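Local coordinates for protein jasmonate-induced oxygenase 2 (Arabidopsis thaliana, PDB 6LSV) that oxidises the plant defence hormone jasmonate to 12-hydroxyjasmonate, using iron, 2-oxoglutarate and molecular oxygen and releasing succinate and carbon dioxide, at residues 75-80 against 262-267; 222-227 against 339-344; 227-232 against 282-287; 232-237 against 296-301. All coordinates share one frame; numbering follows the deposited sequence.

Contact 1 of 4, residues 75-80 against 262-267; sequences WGFFQV and AFIVNI
Phe78 O receives the amide of Val265 at 2.8 Å from Val265 N. This link belongs to the ladder joining strand 77-81 to strand 263-267 in the large sheet of the double-stranded beta-helix (jelly-roll) core. The strands run antiparallel, 155° apart in direction. Val265 O bonds in return to Phe78 N, Val80 and Phe263 form the next hydrogen-bonded pair, and Ile267 N reaches Gly76 O at 3.1 Å. Gly76 follows helix 63-74 with positive phi, a backbone shape glycine adopts readily. Phe78, Val80, Phe263 and Val265 share one face of the sheet. Here Val265 CB sits over the Phe78 ring, 3.9 Å from its centroid, a CH-pi contact; chi1 of 58° places the ring between backbone N and carbonyl carbon, alongside the valine. The compact, branched valines meet through Val80 CG1 and Val265 CG2, 4.0 Å apart. Helices 63-74 and 161-186 cover this apolar layer. Asn266 is on the other face, its side chain about 4 Å from those of the iron ligands Asp229 and His284. Gln79 shares that face and is extended: its OE1 accepts a hydrogen bond from His259 N, while its methylene CG packs 3.7 Å from Ala262 CB.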
# COMPACT_ATOMS: atom_id res chain seq x y z
N TRP A 75 12.80 10.41 2.70
CA TRP A 75 11.76 10.14 1.71
C TRP A 75 10.80 9.04 2.13
O TRP A 75 9.63 9.09 1.73
CB TRP A 75 12.40 9.75 0.37
CG TRP A 75 13.32 10.80 -0.14
CD1 TRP A 75 14.62 11.00 0.23
CD2 TRP A 75 13.01 11.82 -1.10
NE1 TRP A 75 15.14 12.08 -0.45
CE2 TRP A 75 14.17 12.60 -1.27
CE3 TRP A 75 11.86 12.15 -1.83
CZ2 TRP A 75 14.22 13.68 -2.14
CZ3 TRP A 75 11.91 13.22 -2.70
CH2 TRP A 75 13.09 13.98 -2.85
N GLY A 76 11.25 8.07 2.90
CA GLY A 76 10.38 6.99 3.34
C GLY A 76 10.06 5.96 2.28
O GLY A 76 9.04 5.28 2.40
N PHE A 77 10.90 5.83 1.25
CA PHE A 77 10.70 4.82 0.23
C PHE A 77 12.00 4.66 -0.56
O PHE A 77 12.80 5.59 -0.63
CB PHE A 77 9.54 5.17 -0.71
CG PHE A 77 9.83 6.33 -1.63
CD1 PHE A 77 9.65 7.64 -1.20
CD2 PHE A 77 10.27 6.11 -2.93
CE1 PHE A 77 9.91 8.70 -2.05
CE2 PHE A 77 10.53 7.17 -3.78
CZ PHE A 77 10.35 8.47 -3.33
N PHE A 78 12.18 3.47 -1.13
CA PHE A 78 13.31 3.20 -2.00
C PHE A 78 12.92 2.08 -2.96
O PHE A 78 11.96 1.34 -2.73
CB PHE A 78 14.59 2.85 -1.21
CG PHE A 78 14.45 1.65 -0.30
CD1 PHE A 78 13.69 1.73 0.86
CD2 PHE A 78 15.09 0.47 -0.59
CE1 PHE A 78 13.56 0.64 1.70
CE2 PHE A 78 14.97 -0.63 0.25
CZ PHE A 78 14.21 -0.54 1.39
N GLN A 79 13.68 1.97 -4.05
CA GLN A 79 13.38 1.05 -5.14
C GLN A 79 14.47 -0.01 -5.21
O GLN A 79 15.66 0.33 -5.24
CB GLN A 79 13.27 1.81 -6.46
CG GLN A 79 12.68 1.01 -7.61
CD GLN A 79 12.46 1.87 -8.84
OE1 GLN A 79 11.50 1.66 -9.58
NE2 GLN A 79 13.35 2.83 -9.06
N VAL A 80 14.07 -1.28 -5.25
CA VAL A 80 15.01 -2.39 -5.19
C VAL A 80 14.94 -3.19 -6.49
O VAL A 80 13.85 -3.47 -7.00
CB VAL A 80 14.75 -3.30 -3.97
CG1 VAL A 80 14.83 -2.49 -2.70
CG2 VAL A 80 13.39 -3.97 -4.06
N ALA A 262 11.46 -3.97 -10.85
CA ALA A 262 11.81 -3.51 -9.52
C ALA A 262 10.54 -3.38 -8.68
O ALA A 262 9.42 -3.27 -9.20
CB ALA A 262 12.55 -2.18 -9.57
N PHE A 263 10.72 -3.41 -7.36
CA PHE A 263 9.67 -3.06 -6.42
C PHE A 263 9.97 -1.70 -5.82
O PHE A 263 11.10 -1.21 -5.85
CB PHE A 263 9.56 -4.09 -5.29
CG PHE A 263 9.02 -5.42 -5.72
CD1 PHE A 263 7.69 -5.57 -6.08
CD2 PHE A 263 9.85 -6.54 -5.74
CE1 PHE A 263 7.19 -6.79 -6.46
CE2 PHE A 263 9.36 -7.77 -6.12
CZ PHE A 263 8.03 -7.90 -6.48
N ILE A 264 8.93 -1.08 -5.27
CA ILE A 264 9.09 0.10 -4.43
C ILE A 264 8.74 -0.32 -3.01
O ILE A 264 7.68 -0.91 -2.77
CB ILE A 264 8.21 1.27 -4.90
CG1 ILE A 264 8.78 1.86 -6.20
CG2 ILE A 264 8.14 2.34 -3.83
CD1 ILE A 264 7.79 2.69 -6.99
N VAL A 265 9.66 -0.07 -2.09
CA VAL A 265 9.48 -0.41 -0.68
C VAL A 265 9.02 0.84 0.04
O VAL A 265 9.73 1.85 0.06
CB VAL A 265 10.78 -0.97 -0.07
CG1 VAL A 265 10.55 -1.44 1.35
CG2 VAL A 265 11.32 -2.10 -0.93
N ASN A 266 7.82 0.79 0.61
CA ASN A 266 7.26 1.92 1.34
C ASN A 266 7.38 1.67 2.83
O ASN A 266 6.96 0.62 3.33
CB ASN A 266 5.79 2.13 0.97
CG ASN A 266 5.60 2.77 -0.39
OD1 ASN A 266 6.55 3.31 -0.97
ND2 ASN A 266 4.38 2.73 -0.90
N ILE A 267 7.96 2.64 3.54
CA ILE A 267 7.87 2.64 5.00
C ILE A 267 6.42 2.91 5.39
O ILE A 267 5.81 3.87 4.91
CB ILE A 267 8.82 3.69 5.60
CG1 ILE A 267 10.28 3.38 5.23
CG2 ILE A 267 8.64 3.77 7.11
CD1 ILE A 267 10.85 2.16 5.91

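Contact 2 of 4, residues 222-227 against 339-344; sequences LGLSPH and QGPQGK. With FE (Fe (III) ion), chain E; JAA ({(1R,2R)-3-oxo-2-[(2Z)-pent-2-en-1-yl]cyclopentyl}acetic acid), chain D; AKG (2-oxoglutaric acid), chain C.
The iron site of this jelly-roll oxygenase is backed by a loop here, with Pro341 packed behind the metal ligand His227. Pro341 CB lies 4.0 Å from His227 CB and also touches the backbone oxygens of Ser225 and Pro226; the rigid, compact ring suits a place against both side chain and backbone. Beside it, Gly343 N gives a hydrogen bond to Pro226 O at 2.9 Å. Gly343 has positive phi, natural for glycine, and its lack of a side chain suits the close bridge to His227. The same loop follows helix 334-339, whose Arg337 binds jasmonate. On the pocket side, the His227 imidazole is held at both nitrogens: NE2 binds iron at 2.4 Å, and ND1 donates to Ser225 O at 3.2 Å, which would fix the ring's rotation. The terminal methyl of jasmonate, JAA C15, is 3.3 Å from His227 NE2 and 4.3 Å from the iron atom FE, consistent with its being the carbon that is hydroxylated. Leu224 CD2 adds an apolar wall, 3.6 Å from AKG O2 and also near C15. Asp229 and His284 complete the metal's protein ligands, the His-Asp-His facial triad of 2-oxoglutarate oxygenases.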
# COMPACT_ATOMS: atom_id res chain seq x y z
N LEU A 222 -8.76 11.71 -8.59
CA LEU A 222 -7.60 11.01 -8.08
C LEU A 222 -7.92 9.53 -8.06
O LEU A 222 -9.00 9.13 -7.59
CB LEU A 222 -7.22 11.49 -6.68
CG LEU A 222 -6.39 12.78 -6.59
CD1 LEU A 222 -6.26 13.22 -5.14
CD2 LEU A 222 -5.02 12.58 -7.21
N GLY A 223 -7.01 8.71 -8.58
CA GLY A 223 -7.18 7.27 -8.46
C GLY A 223 -7.17 6.82 -7.01
O GLY A 223 -7.90 5.90 -6.64
N LEU A 224 -6.37 7.48 -6.18
CA LEU A 224 -6.29 7.19 -4.76
C LEU A 224 -5.81 8.45 -4.04
O LEU A 224 -4.75 8.98 -4.37
CB LEU A 224 -5.36 6.02 -4.49
CG LEU A 224 -5.44 5.34 -3.13
CD1 LEU A 224 -6.89 5.03 -2.76
CD2 LEU A 224 -4.60 4.07 -3.15
N SER A 225 -6.59 8.93 -3.08
CA SER A 225 -6.29 10.17 -2.38
C SER A 225 -5.07 10.01 -1.47
O SER A 225 -4.67 8.89 -1.15
CB SER A 225 -7.51 10.62 -1.57
OG SER A 225 -8.56 11.02 -2.43
N PRO A 226 -4.46 11.13 -1.05
CA PRO A 226 -3.23 11.04 -0.25
C PRO A 226 -3.41 10.19 1.01
O PRO A 226 -4.47 10.19 1.64
CB PRO A 226 -2.94 12.50 0.12
CG PRO A 226 -3.54 13.27 -0.99
CD PRO A 226 -4.78 12.53 -1.38
N HIS A 227 -2.35 9.47 1.36
CA HIS A 227 -2.31 8.65 2.56
C HIS A 227 -0.90 8.07 2.71
O HIS A 227 -0.14 7.97 1.75
CB HIS A 227 -3.32 7.50 2.50
CG HIS A 227 -2.92 6.41 1.56
ND1 HIS A 227 -2.85 6.59 0.20
CD2 HIS A 227 -2.57 5.12 1.79
CE1 HIS A 227 -2.47 5.47 -0.38
NE2 HIS A 227 -2.29 4.56 0.56
N GLN A 339 -12.35 6.19 8.10
CA GLN A 339 -12.26 7.49 7.44
C GLN A 339 -11.75 7.43 6.01
O GLN A 339 -11.91 8.41 5.28
CB GLN A 339 -11.34 8.43 8.23
CG GLN A 339 -11.82 8.78 9.62
CD GLN A 339 -10.96 9.85 10.27
OE1 GLN A 339 -9.77 9.95 9.99
NE2 GLN A 339 -11.57 10.65 11.14
N GLY A 340 -11.12 6.33 5.60
CA GLY A 340 -10.44 6.29 4.33
C GLY A 340 -9.20 7.16 4.33
O GLY A 340 -8.75 7.64 5.38
N PRO A 341 -8.61 7.37 3.15
CA PRO A 341 -7.37 8.16 3.05
C PRO A 341 -7.49 9.55 3.66
O PRO A 341 -8.35 10.34 3.26
CB PRO A 341 -7.12 8.24 1.54
CG PRO A 341 -7.77 7.01 1.00
CD PRO A 341 -9.00 6.80 1.85
N GLN A 342 -6.62 9.85 4.62
CA GLN A 342 -6.55 11.17 5.24
C GLN A 342 -5.11 11.67 5.30
O GLN A 342 -4.73 12.36 6.25
CB GLN A 342 -7.17 11.16 6.64
CG GLN A 342 -8.66 10.83 6.68
CD GLN A 342 -9.49 11.72 5.78
OE1 GLN A 342 -9.12 12.85 5.47
NE2 GLN A 342 -10.64 11.21 5.36
N GLY A 343 -4.31 11.33 4.30
CA GLY A 343 -2.92 11.76 4.31
C GLY A 343 -2.16 11.11 5.45
O GLY A 343 -2.36 9.93 5.78
N LYS A 344 -1.27 11.88 6.07
CA LYS A 344 -0.53 11.44 7.24
C LYS A 344 -1.12 11.97 8.54
O LYS A 344 -0.43 12.00 9.57
CB LYS A 344 0.94 11.85 7.12
CG LYS A 344 1.66 11.25 5.92
CD LYS A 344 3.17 11.22 6.14
CE LYS A 344 3.52 10.56 7.47
NZ LYS A 344 4.96 10.17 7.54
FE FE E . -0.87 2.89 -0.42
O01 JAA D . -7.85 -1.60 1.53
O02 JAA D . -4.84 -3.41 6.83
O03 JAA D . -6.65 -2.64 7.76
C04 JAA D . -6.45 -2.14 4.56
C05 JAA D . -6.75 -1.05 3.38
C06 JAA D . -7.85 -2.74 4.85
C07 JAA D . -8.65 -2.40 3.78
C08 JAA D . -7.70 -1.62 2.70
C09 JAA D . -5.46 -0.81 2.47
C10 JAA D . -5.92 -1.53 5.73
C11 JAA D . -4.59 0.30 3.07
C12 JAA D . -5.79 -2.59 6.84
C13 JAA D . -4.14 1.30 2.34
C14 JAA D . -4.47 1.41 0.86
C15 JAA D . -5.04 2.80 0.56
C1 AKG C . -1.47 1.59 -2.61
O1 AKG C . -0.64 1.35 -1.70
O2 AKG C . -2.62 1.07 -2.56
C2 AKG C . -1.09 2.54 -3.75
O5 AKG C . -0.82 3.67 -3.49
C3 AKG C . -1.04 2.08 -5.22
C4 AKG C . 0.12 2.78 -5.93
C5 AKG C . -0.04 2.71 -7.45
O3 AKG C . 0.97 2.71 -8.20
O4 AKG C . -1.19 2.66 -7.94

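Contact 3 of 4, residues 227-232 against 282-287; sequences HSDPGG and VEHRVI. With FE (Fe (III) ion), chain E; AKG (2-oxoglutaric acid), chain C; JAA ({(1R,2R)-3-oxo-2-[(2Z)-pent-2-en-1-yl]cyclopentyl}acetic acid), chain D.
His227, Asp229 and His284 meet at the iron. Asp229 OD1 binds it at 2.5 Å and His284 NE2 at 2.6 Å, while 2-oxoglutarate adds AKG O1 at 2.0 Å. The metal lies at the edge of the His284 ring, in its plane, and AKG O5 approaches the same ring at CD2, 3.2 Å away. The two imidazoles are oblique to each other, their planes 63° apart. Outside this shell, the backbone sets the spacing of the histidines: His284 N donates to His227 O at 2.9 Å, and His227 N to His284 O at 3.1 Å, an antiparallel pair that sends both rings from one face. In each, CG lies between backbone N and carbonyl carbon, swinging the imidazole toward the metal. Asp229 is positioned through its second oxygen, OD2, which pairs with Thr234 OG1, and through a bridging water that accepts from Asp229 N and donates to Val282 O. Val286 CG2 packs 3.4 Å from AKG O4, and Arg294 hydrogen-bonds to the same ligand. Farther out, Glu283 forms a salt bridge with Arg248. Two imidazole nitrogens and one carboxylate oxygen on one side of the metal make up the HxD...H facial triad of the jelly-roll oxygenases.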
# COMPACT_ATOMS: atom_id res chain seq x y z
N HIS A 227 -2.35 9.47 1.36
CA HIS A 227 -2.31 8.65 2.56
C HIS A 227 -0.90 8.07 2.71
O HIS A 227 -0.14 7.97 1.75
CB HIS A 227 -3.32 7.50 2.50
CG HIS A 227 -2.92 6.41 1.56
ND1 HIS A 227 -2.85 6.59 0.20
CD2 HIS A 227 -2.57 5.12 1.79
CE1 HIS A 227 -2.47 5.47 -0.38
NE2 HIS A 227 -2.29 4.56 0.56
N SER A 228 -0.58 7.70 3.94
CA SER A 228 0.50 6.76 4.21
C SER A 228 -0.11 5.42 4.59
O SER A 228 -1.22 5.35 5.11
CB SER A 228 1.43 7.27 5.32
OG SER A 228 0.71 7.54 6.51
N ASP A 229 0.62 4.35 4.30
CA ASP A 229 0.11 3.02 4.59
C ASP A 229 0.11 2.78 6.10
O ASP A 229 1.11 3.06 6.77
CB ASP A 229 0.95 1.96 3.89
CG ASP A 229 0.83 2.04 2.38
OD1 ASP A 229 -0.27 2.38 1.91
OD2 ASP A 229 1.82 1.78 1.68
N PRO A 230 -0.99 2.28 6.67
CA PRO A 230 -1.06 2.14 8.13
C PRO A 230 -0.12 1.08 8.69
O PRO A 230 0.30 1.21 9.85
CB PRO A 230 -2.53 1.77 8.38
CG PRO A 230 -2.99 1.17 7.09
CD PRO A 230 -2.24 1.87 6.00
N GLY A 231 0.22 0.06 7.92
CA GLY A 231 0.95 -1.08 8.44
C GLY A 231 2.44 -0.85 8.54
O GLY A 231 2.93 0.29 8.62
N GLY A 232 3.19 -1.96 8.53
CA GLY A 232 4.62 -1.93 8.71
C GLY A 232 5.38 -1.42 7.50
O GLY A 232 5.92 -0.31 7.52
N VAL A 282 6.15 7.18 3.85
CA VAL A 282 5.92 7.99 2.66
C VAL A 282 4.43 8.25 2.49
O VAL A 282 3.58 7.39 2.77
CB VAL A 282 6.50 7.30 1.42
CG1 VAL A 282 5.86 5.92 1.20
CG2 VAL A 282 6.33 8.18 0.19
N GLU A 283 4.10 9.46 2.05
CA GLU A 283 2.74 9.82 1.67
C GLU A 283 2.62 9.76 0.15
O GLU A 283 3.42 10.39 -0.56
CB GLU A 283 2.40 11.22 2.19
CG GLU A 283 0.97 11.66 1.91
CD GLU A 283 0.67 13.03 2.48
OE1 GLU A 283 1.62 13.76 2.84
OE2 GLU A 283 -0.53 13.38 2.57
N HIS A 284 1.65 9.01 -0.34
CA HIS A 284 1.51 8.84 -1.78
C HIS A 284 0.05 8.97 -2.19
O HIS A 284 -0.87 8.94 -1.36
CB HIS A 284 2.08 7.49 -2.25
CG HIS A 284 1.82 6.36 -1.31
ND1 HIS A 284 2.52 6.18 -0.14
CD2 HIS A 284 0.94 5.33 -1.38
CE1 HIS A 284 2.08 5.10 0.48
NE2 HIS A 284 1.12 4.57 -0.25
N ARG A 285 -0.14 9.13 -3.50
CA ARG A 285 -1.45 9.23 -4.12
C ARG A 285 -1.30 8.76 -5.56
O ARG A 285 -0.19 8.69 -6.09
CB ARG A 285 -1.99 10.66 -4.06
CG ARG A 285 -1.32 11.60 -5.06
CD ARG A 285 -1.89 13.01 -4.99
NE ARG A 285 -1.38 13.83 -6.09
CZ ARG A 285 -1.62 15.13 -6.23
NH1 ARG A 285 -2.36 15.78 -5.34
NH2 ARG A 285 -1.12 15.79 -7.27
N VAL A 286 -2.42 8.44 -6.19
CA VAL A 286 -2.43 7.97 -7.57
C VAL A 286 -3.25 8.95 -8.40
O VAL A 286 -4.36 9.33 -8.00
CB VAL A 286 -2.99 6.54 -7.69
CG1 VAL A 286 -2.75 6.00 -9.10
CG2 VAL A 286 -2.35 5.62 -6.66
N ILE A 287 -2.70 9.36 -9.53
CA ILE A 287 -3.43 10.14 -10.51
C ILE A 287 -3.85 9.19 -11.63
O ILE A 287 -3.25 8.14 -11.84
CB ILE A 287 -2.61 11.33 -11.06
CG1 ILE A 287 -1.37 10.83 -11.80
CG2 ILE A 287 -2.22 12.27 -9.93
CD1 ILE A 287 -0.46 11.95 -12.28
FE FE E . -0.87 2.89 -0.42
C1 AKG C . -1.47 1.59 -2.61
O1 AKG C . -0.64 1.35 -1.70
O2 AKG C . -2.62 1.07 -2.56
C2 AKG C . -1.09 2.54 -3.75
O5 AKG C . -0.82 3.67 -3.49
C3 AKG C . -1.04 2.08 -5.22
C4 AKG C . 0.12 2.78 -5.93
C5 AKG C . -0.04 2.71 -7.45
O3 AKG C . 0.97 2.71 -8.20
O4 AKG C . -1.19 2.66 -7.94
O01 JAA D . -7.85 -1.60 1.53
O02 JAA D . -4.84 -3.41 6.83
O03 JAA D . -6.65 -2.64 7.76
C04 JAA D . -6.45 -2.14 4.56
C05 JAA D . -6.75 -1.05 3.38
C06 JAA D . -7.85 -2.74 4.85
C07 JAA D . -8.65 -2.40 3.78
C08 JAA D . -7.70 -1.62 2.70
C09 JAA D . -5.46 -0.81 2.47
C10 JAA D . -5.92 -1.53 5.73
C11 JAA D . -4.59 0.30 3.07
C12 JAA D . -5.79 -2.59 6.84
C13 JAA D . -4.14 1.30 2.34
C14 JAA D . -4.47 1.41 0.86
C15 JAA D . -5.04 2.80 0.56
O HOH W 1 3.74 4.45 3.52

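Contact 4 of 4, residues 232-237 against 296-301; sequences GMTILL and SLAFFY. With AKG (2-oxoglutaric acid), chain C; JAA ({(1R,2R)-3-oxo-2-[(2Z)-pent-2-en-1-yl]cyclopentyl}acetic acid), chain D.
Backbone hydrogen bonds tie Met233, Ile235 and Leu237 to Tyr301, Phe299 and Leu297, joining strands 233-237 and 294-302 as antiparallel neighbours with 160° between their directions. Ile235 N to Phe299 O and Leu237 N to Leu297 O are both 2.8 Å. At one end Gly232 and Met233 both face Tyr301, a classic beta bulge. A water donates to Ile235 O and, weakly, to Leu297 O.

Apolar packing fills the face turned to helices 87-102 and 161-186. Ile235 and Phe299 lie side by side, CD1 to CD1 4.1 Å, and the side chains of Met233 and Tyr301 cross obliquely, CG to CB 3.8 Å. Aliphatic and aromatic side chains suit this buried layer between sheet and helices.

The opposite face serves the active site. Thr234 OG1 comes in at the edge of the Phe300 ring, 3.4 Å from CD1; this is the threonine that steadies the iron ligand Asp229 from the second shell. Phe300 CZ meets jasmonate at JAA C09, 3.9 Å away. Small Ala298 lies beside AKG O1, and Leu236 CD1 packs against the methylene AKG C4 at 3.7 Å. Ser296 OG, a compact hydroxyl, stands 2.9 Å from AKG O4 and close to O3, in weak hydrogen bonds whose single proton could serve either oxygen. With Arg294 it forms the RxS motif that holds the distal carboxylate of 2-oxoglutarate in this family.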
# COMPACT_ATOMS: atom_id res chain seq x y z
N GLY A 232 3.19 -1.96 8.53
CA GLY A 232 4.62 -1.93 8.71
C GLY A 232 5.38 -1.42 7.50
O GLY A 232 5.92 -0.31 7.52
N MET A 233 5.45 -2.23 6.44
CA MET A 233 6.02 -1.78 5.18
C MET A 233 5.16 -2.30 4.04
O MET A 233 4.48 -3.32 4.16
CB MET A 233 7.47 -2.25 4.99
CG MET A 233 7.72 -3.71 5.31
SD MET A 233 9.38 -4.24 4.82
CE MET A 233 9.20 -4.29 3.04
N THR A 234 5.19 -1.58 2.93
CA THR A 234 4.49 -1.97 1.71
C THR A 234 5.51 -2.29 0.63
O THR A 234 6.45 -1.51 0.40
CB THR A 234 3.55 -0.86 1.23
OG1 THR A 234 2.68 -0.48 2.31
CG2 THR A 234 2.71 -1.35 0.06
N ILE A 235 5.33 -3.43 -0.03
CA ILE A 235 6.07 -3.76 -1.24
C ILE A 235 5.11 -3.52 -2.40
O ILE A 235 4.12 -4.24 -2.56
CB ILE A 235 6.61 -5.19 -1.21
CG1 ILE A 235 7.61 -5.36 -0.07
CG2 ILE A 235 7.29 -5.54 -2.53
CD1 ILE A 235 8.12 -6.76 0.11
N LEU A 236 5.40 -2.49 -3.20
CA LEU A 236 4.50 -2.01 -4.24
C LEU A 236 5.03 -2.41 -5.61
O LEU A 236 6.19 -2.12 -5.93
CB LEU A 236 4.34 -0.49 -4.14
CG LEU A 236 3.49 0.28 -5.15
CD1 LEU A 236 2.06 -0.23 -5.18
CD2 LEU A 236 3.51 1.77 -4.81
N LEU A 237 4.19 -3.07 -6.40
CA LEU A 237 4.50 -3.35 -7.80
C LEU A 237 3.65 -2.42 -8.65
O LEU A 237 2.50 -2.75 -8.98
CB LEU A 237 4.23 -4.81 -8.16
CG LEU A 237 4.57 -5.19 -9.60
CD1 LEU A 237 5.96 -4.68 -9.97
CD2 LEU A 237 4.49 -6.70 -9.81
N SER A 296 -1.91 -1.90 -10.16
CA SER A 296 -0.81 -1.92 -9.22
C SER A 296 -1.12 -2.88 -8.08
O SER A 296 -2.27 -3.05 -7.69
CB SER A 296 -0.51 -0.52 -8.67
OG SER A 296 -0.50 0.43 -9.72
N LEU A 297 -0.06 -3.49 -7.55
CA LEU A 297 -0.17 -4.52 -6.51
C LEU A 297 0.52 -4.02 -5.25
O LEU A 297 1.72 -3.72 -5.27
CB LEU A 297 0.44 -5.84 -6.99
CG LEU A 297 -0.36 -6.73 -7.94
CD1 LEU A 297 -0.51 -6.10 -9.32
CD2 LEU A 297 0.29 -8.09 -8.05
N ALA A 298 -0.24 -3.93 -4.16
CA ALA A 298 0.26 -3.44 -2.89
C ALA A 298 0.29 -4.59 -1.90
O ALA A 298 -0.76 -5.06 -1.45
CB ALA A 298 -0.60 -2.29 -2.36
N PHE A 299 1.49 -5.05 -1.56
CA PHE A 299 1.70 -6.08 -0.56
C PHE A 299 2.03 -5.40 0.77
O PHE A 299 2.95 -4.58 0.84
CB PHE A 299 2.82 -7.02 -0.99
CG PHE A 299 3.21 -8.04 0.05
CD1 PHE A 299 4.25 -7.78 0.94
CD2 PHE A 299 2.56 -9.26 0.12
CE1 PHE A 299 4.61 -8.71 1.89
CE2 PHE A 299 2.93 -10.20 1.07
CZ PHE A 299 3.95 -9.92 1.95
N PHE A 300 1.28 -5.74 1.81
CA PHE A 300 1.43 -5.14 3.13
C PHE A 300 2.07 -6.15 4.07
O PHE A 300 1.54 -7.25 4.26
CB PHE A 300 0.09 -4.67 3.68
CG PHE A 300 -0.65 -3.72 2.77
CD1 PHE A 300 -0.11 -2.48 2.44
CD2 PHE A 300 -1.88 -4.06 2.26
CE1 PHE A 300 -0.79 -1.61 1.60
CE2 PHE A 300 -2.57 -3.20 1.43
CZ PHE A 300 -2.03 -1.97 1.11
N TYR A 301 3.20 -5.77 4.66
CA TYR A 301 3.91 -6.58 5.65
C TYR A 301 3.70 -5.92 7.01
O TYR A 301 4.23 -4.83 7.27
CB TYR A 301 5.39 -6.69 5.30
CG TYR A 301 6.14 -7.75 6.07
CD1 TYR A 301 6.01 -9.10 5.75
CD2 TYR A 301 6.99 -7.41 7.12
CE1 TYR A 301 6.71 -10.07 6.44
CE2 TYR A 301 7.68 -8.37 7.82
CZ TYR A 301 7.54 -9.70 7.48
OH TYR A 301 8.24 -10.66 8.18
C1 AKG C . -1.47 1.59 -2.61
O1 AKG C . -0.64 1.35 -1.70
O2 AKG C . -2.62 1.07 -2.56
C2 AKG C . -1.09 2.54 -3.75
O5 AKG C . -0.82 3.67 -3.49
C3 AKG C . -1.04 2.08 -5.22
C4 AKG C . 0.12 2.78 -5.93
C5 AKG C . -0.04 2.71 -7.45
O3 AKG C . 0.97 2.71 -8.20
O4 AKG C . -1.19 2.66 -7.94
O01 JAA D . -7.85 -1.60 1.53
O02 JAA D . -4.84 -3.41 6.83
O03 JAA D . -6.65 -2.64 7.76
C04 JAA D . -6.45 -2.14 4.56
C05 JAA D . -6.75 -1.05 3.38
C06 JAA D . -7.85 -2.74 4.85
C07 JAA D . -8.65 -2.40 3.78
C08 JAA D . -7.70 -1.62 2.70
C09 JAA D . -5.46 -0.81 2.47
C10 JAA D . -5.92 -1.53 5.73
C11 JAA D . -4.59 0.30 3.07
C12 JAA D . -5.79 -2.59 6.84
C13 JAA D . -4.14 1.30 2.34
C14 JAA D . -4.47 1.41 0.86
C15 JAA D . -5.04 2.80 0.56
O HOH W 2 2.74 -6.14 -4.44

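How the contacts relate
Contacts 1 and 4 lie in one sheet, their centres 9 Å apart: strand 263-267 pairs with strand 233-237, Asn266 N standing 2.7 Å from Thr234 O. Contacts 2 and 3 share His227, and their centres are 7 Å apart; Leu224 O and Val286 N, 3.0 Å apart, link them further. Contact 3 supplies all three protein ligands of the iron and reaches contact 4 through Asp229 OD2 and Thr234 OG1. Contacts 2, 3 and 4 all touch both 2-oxoglutarate and jasmonate, so the two ligands lie among them. Contact 1 stays behind the site, packing on contact 3 where Asn266 ND2 is 3.6 Å from His284 CE1.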